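Local coordinates for protein putative mandelate racemase (Bordetella bronchiseptica, PDB 3OZY) that is of unknown function but, as a magnesium-binding member of the enolase superfamily, probably acts on a sugar-diacid-like carboxylate by abstracting an alpha proton, at residues A10-T15 / Y56-L61; M35-V40 / D308-A313; T47-P52 / F363-D368. All blocks are in the same frame, centred on the assembly; numbering follows the deposited sequence.

Contact 1 (A10-T15 / Y56-L61); sequences AHALST and YDLAVL
Leu58 lays its CD1 methyl across strand 5-16 at Ala12 and Leu13, and nearly all the close packing between 10-15 and 56-61 is its work. Leu58 CD1 lies 3.9 Å from Ala12 CB, while Leu58 CB also reaches that methyl, at 4.1 Å from Ala12 CB. Leu58 CD1 also stands 3.5 Å from Leu13 O; Leu13 thus enters through its backbone, its side chain turning from the helix to pack on Val370. With CG anti to the carbonyl carbon (chi1 -65°), the Leu58 chain extends from the first helical turn over the strand. This is the start of the N-terminal capping domain of enolase-superfamily proteins, where a three-stranded antiparallel sheet is followed by helices: strand 5-16 is its first strand and helix 58-73 the first helix after it. Gln34 and Trp375 also touch Leu58. Between the two segments the packing gives out one residue away in either direction. Ala59 and Asp57 face the second subunit instead, and Asp57, partly exposed, serves the helix as N-cap. Asp57 OD2 accepts from Val60 N at 3.0 Å (N-H...O 160°) through the anti lone pair, while OD1 forms a salt bridge with Arg63 of the second subunit.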
loop_
_atom_site.group_PDB
_atom_site.type_symbol
_atom_site.label_atom_id
_atom_site.label_comp_id
_atom_site.label_asym_id
_atom_site.label_seq_id
_atom_site.Cartn_x
_atom_site.Cartn_y
_atom_site.Cartn_z
ATOM N N ALA A 10 -9.797 -2.010 -18.643
ATOM C CA ALA A 10 -9.832 -2.979 -17.556
ATOM C C ALA A 10 -11.219 -3.615 -17.503
ATOM O O ALA A 10 -12.181 -2.969 -17.083
ATOM C CB ALA A 10 -9.509 -2.289 -16.252
ATOM N N HIS A 11 -11.312 -4.875 -17.933
ATOM C CA HIS A 11 -12.587 -5.605 -17.969
ATOM C C HIS A 11 -12.808 -6.328 -16.653
ATOM O O HIS A 11 -12.083 -7.260 -16.327
ATOM C CB HIS A 11 -12.602 -6.654 -19.092
ATOM C CG HIS A 11 -12.289 -6.112 -20.452
ATOM N ND1 HIS A 11 -13.266 -5.701 -21.336
ATOM C CD2 HIS A 11 -11.109 -5.944 -21.091
ATOM C CE1 HIS A 11 -12.696 -5.284 -22.453
ATOM N NE2 HIS A 11 -11.388 -5.420 -22.330
ATOM N N ALA A 12 -13.822 -5.915 -15.903
ATOM C CA ALA A 12 -14.157 -6.576 -14.645
ATOM C C ALA A 12 -14.971 -7.844 -14.883
ATOM O O ALA A 12 -16.049 -7.796 -15.489
ATOM C CB ALA A 12 -14.903 -5.625 -13.728
ATOM N N LEU A 13 -14.459 -8.970 -14.388
ATOM C CA LEU A 13 -15.070 -10.274 -14.613
ATOM C C LEU A 13 -15.359 -11.002 -13.307
ATOM O O LEU A 13 -14.584 -10.921 -12.350
ATOM C CB LEU A 13 -14.151 -11.143 -15.471
ATOM C CG LEU A 13 -13.687 -10.579 -16.810
ATOM C CD1 LEU A 13 -12.807 -11.593 -17.531
ATOM C CD2 LEU A 13 -14.886 -10.215 -17.673
ATOM N N SER A 14 -16.481 -11.721 -13.269
ATOM C CA SER A 14 -16.812 -12.538 -12.114
ATOM C C SER A 14 -17.302 -13.908 -12.560
ATOM O O SER A 14 -18.045 -14.025 -13.540
ATOM C CB SER A 14 -17.860 -11.850 -11.238
ATOM O OG SER A 14 -18.005 -12.532 -9.999
ATOM N N THR A 15 -16.861 -14.945 -11.852
ATOM C CA THR A 15 -17.317 -16.310 -12.117
ATOM C C THR A 15 -17.768 -16.948 -10.808
ATOM O O THR A 15 -17.165 -16.722 -9.759
ATOM C CB THR A 15 -16.221 -17.176 -12.781
ATOM O OG1 THR A 15 -15.107 -17.335 -11.885
ATOM C CG2 THR A 15 -15.735 -16.542 -14.073
ATOM N N TYR A 56 -8.892 -8.198 -5.023
ATOM C CA TYR A 56 -8.882 -6.756 -4.807
ATOM C C TYR A 56 -10.179 -6.268 -5.437
ATOM O O TYR A 56 -10.567 -6.758 -6.509
ATOM C CB TYR A 56 -7.741 -6.074 -5.564
ATOM C CG TYR A 56 -6.330 -6.549 -5.299
ATOM C CD1 TYR A 56 -5.666 -6.212 -4.126
ATOM C CD2 TYR A 56 -5.633 -7.253 -6.266
ATOM C CE1 TYR A 56 -4.351 -6.614 -3.902
ATOM C CE2 TYR A 56 -4.331 -7.659 -6.057
ATOM C CZ TYR A 56 -3.687 -7.325 -4.876
ATOM O OH TYR A 56 -2.376 -7.724 -4.671
ATOM N N ASP A 57 -10.827 -5.287 -4.813
ATOM C CA ASP A 57 -12.086 -4.770 -5.349
ATOM C C ASP A 57 -11.966 -4.413 -6.830
ATOM O O ASP A 57 -11.050 -3.695 -7.235
ATOM C CB ASP A 57 -12.541 -3.544 -4.569
ATOM C CG ASP A 57 -13.887 -3.048 -5.031
ATOM O OD1 ASP A 57 -14.907 -3.606 -4.577
ATOM O OD2 ASP A 57 -13.925 -2.121 -5.873
ATOM N N LEU A 58 -12.905 -4.901 -7.637
ATOM C CA LEU A 58 -12.791 -4.751 -9.082
ATOM C C LEU A 58 -12.965 -3.306 -9.541
ATOM O O LEU A 58 -12.325 -2.902 -10.509
ATOM C CB LEU A 58 -13.774 -5.659 -9.825
ATOM C CG LEU A 58 -13.563 -7.163 -9.669
ATOM C CD1 LEU A 58 -14.507 -7.899 -10.622
ATOM C CD2 LEU A 58 -12.118 -7.568 -9.938
ATOM N N ALA A 59 -13.826 -2.541 -8.869
ATOM C CA ALA A 59 -14.010 -1.133 -9.232
ATOM C C ALA A 59 -12.761 -0.320 -8.890
ATOM O O ALA A 59 -12.344 0.542 -9.669
ATOM C CB ALA A 59 -15.239 -0.554 -8.560
ATOM N N VAL A 60 -12.156 -0.593 -7.733
ATOM C CA VAL A 60 -10.894 0.060 -7.383
ATOM C C VAL A 60 -9.828 -0.228 -8.443
ATOM O O VAL A 60 -9.172 0.689 -8.938
ATOM C CB VAL A 60 -10.398 -0.378 -5.993
ATOM C CG1 VAL A 60 -8.966 0.090 -5.751
ATOM C CG2 VAL A 60 -11.320 0.155 -4.912
ATOM N N LEU A 61 -9.668 -1.494 -8.815
ATOM C CA LEU A 61 -8.705 -1.855 -9.843
ATOM C C LEU A 61 -8.996 -1.186 -11.182
ATOM O O LEU A 61 -8.087 -0.661 -11.837
ATOM C CB LEU A 61 -8.670 -3.369 -10.028
ATOM C CG LEU A 61 -7.915 -4.194 -8.980
ATOM C CD1 LEU A 61 -8.176 -5.673 -9.199
ATOM C CD2 LEU A 61 -6.414 -3.921 -9.022
#

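Contact 2 (M35-V40 / D308-A313); sequences MILVEV and DIITVA
Met35 and Leu37, alternate residues on the central strand of the capping domain's antiparallel sheet, meet the N-terminal end of helix 309-321, which follows the strand 300-301 of the beta-alpha barrel; the contact is a buried piece of the interface between the two domains. Met35 comes first and crosses the side chain of Asp308 at about a right angle. Met35 CB lies 3.6 Å from Asp308 OD2. The chain, extended at chi2, bends at chi3 (-69°), which brings Met35 CE to 3.6 Å from the same Asp308 OD2. Met35 SD stands 3.9 Å from Asp308 CB, and Met35 CE also reaches Ile310 CD1 at 4.1 Å. Ile36 turns the other way, toward helix 58-73. Next, Leu37 has CG anti to the backbone N, and Leu37 CD1 is modelled 3.3 Å from Ile310 CD1, a closeness that is doubtful. The apolar methionine covers an acid whose polar needs are met elsewhere: OD2 is hydrogen-bonded to Ser51 OG, and OD1 caps the helix, accepting weakly from Ile310 N. The straighter capping bond, from Thr311 N to Asp308 OD1 (2.9 Å, 157°), arrives from above the carboxylate plane, 40° out of it.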
loop_
_atom_site.group_PDB
_atom_site.type_symbol
_atom_site.label_atom_id
_atom_site.label_comp_id
_atom_site.label_asym_id
_atom_site.label_seq_id
_atom_site.Cartn_x
_atom_site.Cartn_y
_atom_site.Cartn_z
ATOM N N MET A 35 -11.574 -11.280 -11.553
ATOM C CA MET A 35 -10.342 -10.684 -12.052
ATOM C C MET A 35 -10.664 -9.443 -12.851
ATOM O O MET A 35 -11.813 -9.210 -13.250
ATOM C CB MET A 35 -9.593 -11.656 -12.968
ATOM C CG MET A 35 -10.288 -11.891 -14.311
ATOM S SD MET A 35 -9.425 -13.054 -15.387
ATOM C CE MET A 35 -7.970 -12.089 -15.793
ATOM N N ILE A 36 -9.633 -8.636 -13.057
ATOM C CA ILE A 36 -9.621 -7.660 -14.133
ATOM C C ILE A 36 -8.791 -8.225 -15.274
ATOM O O ILE A 36 -7.656 -8.655 -15.070
ATOM C CB ILE A 36 -8.950 -6.346 -13.688
ATOM C CG1 ILE A 36 -9.835 -5.583 -12.709
ATOM C CG2 ILE A 36 -8.607 -5.481 -14.904
ATOM C CD1 ILE A 36 -11.087 -4.979 -13.336
ATOM N N LEU A 37 -9.359 -8.226 -16.477
ATOM C CA LEU A 37 -8.603 -8.505 -17.683
ATOM C C LEU A 37 -8.162 -7.170 -18.264
ATOM O O LEU A 37 -8.991 -6.393 -18.744
ATOM C CB LEU A 37 -9.458 -9.281 -18.697
ATOM C CG LEU A 37 -8.787 -9.557 -20.043
ATOM C CD1 LEU A 37 -7.576 -10.442 -19.873
ATOM C CD2 LEU A 37 -9.775 -10.196 -21.024
ATOM N N VAL A 38 -6.865 -6.886 -18.178
ATOM C CA VAL A 38 -6.318 -5.659 -18.737
ATOM C C VAL A 38 -6.136 -5.840 -20.234
ATOM O O VAL A 38 -5.712 -6.901 -20.688
ATOM C CB VAL A 38 -4.956 -5.320 -18.098
ATOM C CG1 VAL A 38 -4.365 -4.043 -18.715
ATOM C CG2 VAL A 38 -5.105 -5.176 -16.585
ATOM N N GLU A 39 -6.473 -4.799 -20.992
ATOM C CA GLU A 39 -6.272 -4.796 -22.434
ATOM C C GLU A 39 -5.605 -3.487 -22.839
ATOM O O GLU A 39 -6.175 -2.412 -22.656
ATOM C CB GLU A 39 -7.616 -4.965 -23.153
ATOM C CG GLU A 39 -7.492 -5.085 -24.664
ATOM C CD GLU A 39 -8.837 -5.101 -25.372
ATOM O OE1 GLU A 39 -9.881 -5.167 -24.695
ATOM O OE2 GLU A 39 -8.848 -5.043 -26.617
ATOM N N VAL A 40 -4.383 -3.572 -23.356
ATOM C CA VAL A 40 -3.681 -2.394 -23.852
ATOM C C VAL A 40 -3.704 -2.417 -25.373
ATOM O O VAL A 40 -3.231 -3.367 -25.997
ATOM C CB VAL A 40 -2.221 -2.347 -23.353
ATOM C CG1 VAL A 40 -1.463 -1.185 -24.009
ATOM C CG2 VAL A 40 -2.186 -2.234 -21.831
ATOM N N ASP A 308 -5.861 -16.348 -11.503
ATOM C CA ASP A 308 -6.449 -16.685 -12.799
ATOM C C ASP A 308 -5.365 -17.215 -13.734
ATOM O O ASP A 308 -4.189 -17.225 -13.381
ATOM C CB ASP A 308 -7.153 -15.462 -13.392
ATOM C CG ASP A 308 -6.208 -14.282 -13.562
ATOM O OD1 ASP A 308 -5.318 -14.384 -14.431
ATOM O OD2 ASP A 308 -6.351 -13.277 -12.838
ATOM N N ILE A 309 -5.746 -17.659 -14.925
ATOM C CA ILE A 309 -4.780 -18.296 -15.803
ATOM C C ILE A 309 -3.733 -17.309 -16.336
ATOM O O ILE A 309 -2.633 -17.708 -16.710
ATOM C CB ILE A 309 -5.472 -19.053 -16.963
ATOM C CG1 ILE A 309 -4.518 -20.071 -17.601
ATOM C CG2 ILE A 309 -6.012 -18.077 -17.993
ATOM C CD1 ILE A 309 -4.128 -21.212 -16.694
ATOM N N ILE A 310 -4.076 -16.027 -16.377
ATOM C CA ILE A 310 -3.109 -15.026 -16.813
ATOM C C ILE A 310 -2.038 -14.821 -15.752
ATOM O O ILE A 310 -0.850 -14.772 -16.071
ATOM C CB ILE A 310 -3.780 -13.694 -17.157
ATOM C CG1 ILE A 310 -4.800 -13.914 -18.278
ATOM C CG2 ILE A 310 -2.728 -12.641 -17.535
ATOM C CD1 ILE A 310 -5.338 -12.636 -18.867
ATOM N N THR A 311 -2.442 -14.737 -14.488
ATOM C CA THR A 311 -1.428 -14.597 -13.445
ATOM C C THR A 311 -0.544 -15.839 -13.392
ATOM O O THR A 311 0.661 -15.746 -13.177
ATOM C CB THR A 311 -2.028 -14.242 -12.043
ATOM O OG1 THR A 311 -2.811 -15.325 -11.518
ATOM C CG2 THR A 311 -2.914 -13.015 -12.120
ATOM N N VAL A 312 -1.140 -17.007 -13.597
ATOM C CA VAL A 312 -0.368 -18.234 -13.700
ATOM C C VAL A 312 0.618 -18.189 -14.873
ATOM O O VAL A 312 1.821 -18.411 -14.696
ATOM C CB VAL A 312 -1.302 -19.461 -13.780
ATOM C CG1 VAL A 312 -0.539 -20.726 -14.204
ATOM C CG2 VAL A 312 -1.988 -19.656 -12.438
ATOM N N ALA A 313 0.119 -17.900 -16.072
ATOM C CA ALA A 313 0.982 -17.876 -17.245
ATOM C C ALA A 313 2.112 -16.859 -17.135
ATOM O O ALA A 313 3.244 -17.156 -17.504
ATOM C CB ALA A 313 0.170 -17.632 -18.522
#

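Contact 3 (T47-P52 / F363-D368); sequences TGVGSP and FEIDWD
The indole of Trp367 has the side chain of Ile365 on one face, with Val49 approaching its six-membered ring obliquely. Ile365, two residues earlier on the same segment, sets CG2 3.7 Å above the plane of the Trp367 ring and over the ring centre, so the turn into helix 367-372 packs partly on itself. Val49 CG1 comes to 4.1 Å from Trp367 CZ2, and the two side chains slide past each other in opposite directions. His11 and Leu37 also touch the same six-membered ring. The second flat group, Phe363, lies to one side of Val49 and packs instead against Ile310 and Ala313 of helix 309-321. Val49 divides its two branches between partners: with CG1 anti to the carbonyl carbon (chi1 -60°), that methyl goes to the tryptophan, while Val49 CG2 turns to Ile365 and lies 4.2 Å from Ile365 CG1.

In the enolase superfamily the polypeptide returns after the barrel to complete the capping domain, and this contact belongs to that return: 363-368 lies against strand 48-50, the last strand of the three-stranded sheet. The backbones stay well apart, Val49 CA and Ile365 CA being 8.9 Å from each other, and side chains alone span the gap. Helix 102-122 of the same domain grips both segments by polar bonds, Asp116 OD2 accepting from Val49 N and Arg120 NH2 donating to Phe363 O. Toward solvent the contact opens out at Trp367, which is exposed although its indole is packed. Asp366 precedes it as N-cap: Asp366 OD1 takes a weak bond from Asp368 N (3.0 Å, 120°) and another hydrogen bond from Phe369 N.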
loop_
_atom_site.group_PDB
_atom_site.type_symbol
_atom_site.label_atom_id
_atom_site.label_comp_id
_atom_site.label_asym_id
_atom_site.label_seq_id
_atom_site.Cartn_x
_atom_site.Cartn_y
_atom_site.Cartn_z
ATOM N N THR A 47 -2.211 -5.776 -29.589
ATOM C CA THR A 47 -2.843 -5.707 -28.276
ATOM C C THR A 47 -2.131 -6.611 -27.281
ATOM O O THR A 47 -1.697 -7.702 -27.635
ATOM C CB THR A 47 -4.319 -6.136 -28.369
ATOM O OG1 THR A 47 -5.015 -5.244 -29.249
ATOM C CG2 THR A 47 -4.983 -6.102 -27.002
ATOM N N GLY A 48 -1.999 -6.144 -26.041
ATOM C CA GLY A 48 -1.519 -6.993 -24.960
ATOM C C GLY A 48 -2.567 -7.124 -23.875
ATOM O O GLY A 48 -3.352 -6.205 -23.654
ATOM N N VAL A 49 -2.587 -8.265 -23.194
ATOM C CA VAL A 49 -3.496 -8.462 -22.065
ATOM C C VAL A 49 -2.735 -8.833 -20.793
ATOM O O VAL A 49 -1.596 -9.317 -20.845
ATOM C CB VAL A 49 -4.583 -9.538 -22.347
ATOM C CG1 VAL A 49 -5.447 -9.139 -23.540
ATOM C CG2 VAL A 49 -3.958 -10.907 -22.564
ATOM N N GLY A 50 -3.378 -8.593 -19.655
ATOM C CA GLY A 50 -2.768 -8.871 -18.367
ATOM C C GLY A 50 -3.811 -9.007 -17.277
ATOM O O GLY A 50 -5.013 -8.914 -17.530
ATOM N N SER A 51 -3.346 -9.236 -16.052
ATOM C CA SER A 51 -4.218 -9.333 -14.882
ATOM C C SER A 51 -3.463 -8.828 -13.664
ATOM O O SER A 51 -2.309 -9.207 -13.465
ATOM C CB SER A 51 -4.618 -10.785 -14.618
ATOM O OG SER A 51 -5.244 -10.895 -13.347
ATOM N N PRO A 52 -4.114 -7.994 -12.838
ATOM C CA PRO A 52 -3.547 -7.501 -11.571
ATOM C C PRO A 52 -3.921 -8.371 -10.367
ATOM O O PRO A 52 -3.919 -7.886 -9.235
ATOM C CB PRO A 52 -4.211 -6.134 -11.420
ATOM C CG PRO A 52 -5.598 -6.390 -11.994
ATOM C CD PRO A 52 -5.347 -7.269 -13.199
ATOM N N PHE A 363 -1.117 -17.663 -25.425
ATOM C CA PHE A 363 -2.406 -18.320 -25.636
ATOM C C PHE A 363 -3.431 -17.319 -26.142
ATOM O O PHE A 363 -3.168 -16.122 -26.185
ATOM C CB PHE A 363 -2.912 -18.951 -24.339
ATOM C CG PHE A 363 -2.869 -18.023 -23.164
ATOM C CD1 PHE A 363 -3.682 -16.901 -23.113
ATOM C CD2 PHE A 363 -1.997 -18.258 -22.117
ATOM C CE1 PHE A 363 -3.637 -16.041 -22.039
ATOM C CE2 PHE A 363 -1.947 -17.400 -21.039
ATOM C CZ PHE A 363 -2.765 -16.289 -21.000
ATOM N N GLU A 364 -4.608 -17.824 -26.499
ATOM C CA GLU A 364 -5.705 -16.984 -26.961
ATOM C C GLU A 364 -6.771 -16.805 -25.883
ATOM O O GLU A 364 -7.132 -17.757 -25.190
ATOM C CB GLU A 364 -6.342 -17.595 -28.213
ATOM C CG GLU A 364 -5.397 -17.732 -29.397
ATOM C CD GLU A 364 -5.015 -16.392 -30.002
ATOM O OE1 GLU A 364 -5.440 -15.346 -29.467
ATOM O OE2 GLU A 364 -4.289 -16.384 -31.018
ATOM N N ILE A 365 -7.268 -15.577 -25.751
ATOM C CA ILE A 365 -8.395 -15.284 -24.867
ATOM C C ILE A 365 -9.711 -15.643 -25.556
ATOM O O ILE A 365 -9.902 -15.343 -26.740
ATOM C CB ILE A 365 -8.452 -13.784 -24.501
ATOM C CG1 ILE A 365 -7.232 -13.366 -23.669
ATOM C CG2 ILE A 365 -9.754 -13.455 -23.772
ATOM C CD1 ILE A 365 -7.161 -14.013 -22.305
ATOM N N ASP A 366 -10.621 -16.271 -24.816
ATOM C CA ASP A 366 -11.975 -16.513 -25.322
ATOM C C ASP A 366 -12.799 -15.271 -25.019
ATOM O O ASP A 366 -13.310 -15.103 -23.909
ATOM C CB ASP A 366 -12.597 -17.746 -24.663
ATOM C CG ASP A 366 -13.990 -18.070 -25.198
ATOM O OD1 ASP A 366 -14.646 -17.180 -25.780
ATOM O OD2 ASP A 366 -14.436 -19.220 -25.012
ATOM N N TRP A 367 -12.926 -14.395 -26.009
ATOM C CA TRP A 367 -13.607 -13.125 -25.802
ATOM C C TRP A 367 -15.118 -13.283 -25.627
ATOM O O TRP A 367 -15.772 -12.417 -25.054
ATOM C CB TRP A 367 -13.248 -12.128 -26.906
ATOM C CG TRP A 367 -11.808 -11.677 -26.814
ATOM C CD1 TRP A 367 -10.754 -12.140 -27.547
ATOM C CD2 TRP A 367 -11.272 -10.694 -25.917
ATOM N NE1 TRP A 367 -9.597 -11.497 -27.171
ATOM C CE2 TRP A 367 -9.888 -10.606 -26.172
ATOM C CE3 TRP A 367 -11.828 -9.881 -24.923
ATOM C CZ2 TRP A 367 -9.053 -9.735 -25.475
ATOM C CZ3 TRP A 367 -10.998 -9.012 -24.234
ATOM C CH2 TRP A 367 -9.625 -8.946 -24.517
ATOM N N ASP A 368 -15.667 -14.401 -26.093
ATOM C CA ASP A 368 -17.071 -14.689 -25.831
ATOM C C ASP A 368 -17.262 -14.979 -24.341
ATOM O O ASP A 368 -18.217 -14.509 -23.721
ATOM C CB ASP A 368 -17.565 -15.859 -26.686
ATOM C CG ASP A 368 -17.571 -15.535 -28.171
ATOM O OD1 ASP A 368 -17.751 -14.353 -28.525
ATOM O OD2 ASP A 368 -17.399 -16.468 -28.981
#

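All three contacts reach the same antiparallel sheet, whose strand order ties them together. The centres of contacts 2 and 3 lie about 6 Å apart, and Val38 N probably donates to Gly50 O at 2.8 Å; that of contact 1 is about 11 Å from contact 2 and 14 Å from contact 3. Asp308 OD2 and Ser51 OG, 2.7 Å apart, join contacts 2 and 3 as well. Strand pairing also joins contacts 1 and 2, through His11 N and Leu37 O at 2.9 Å. No segment supplies a ligand of either magnesium site, Asp201, Glu227 and Glu254 or His86 and His90. Tyr56 OH is hydrogen-bonded to Tyr257 OH.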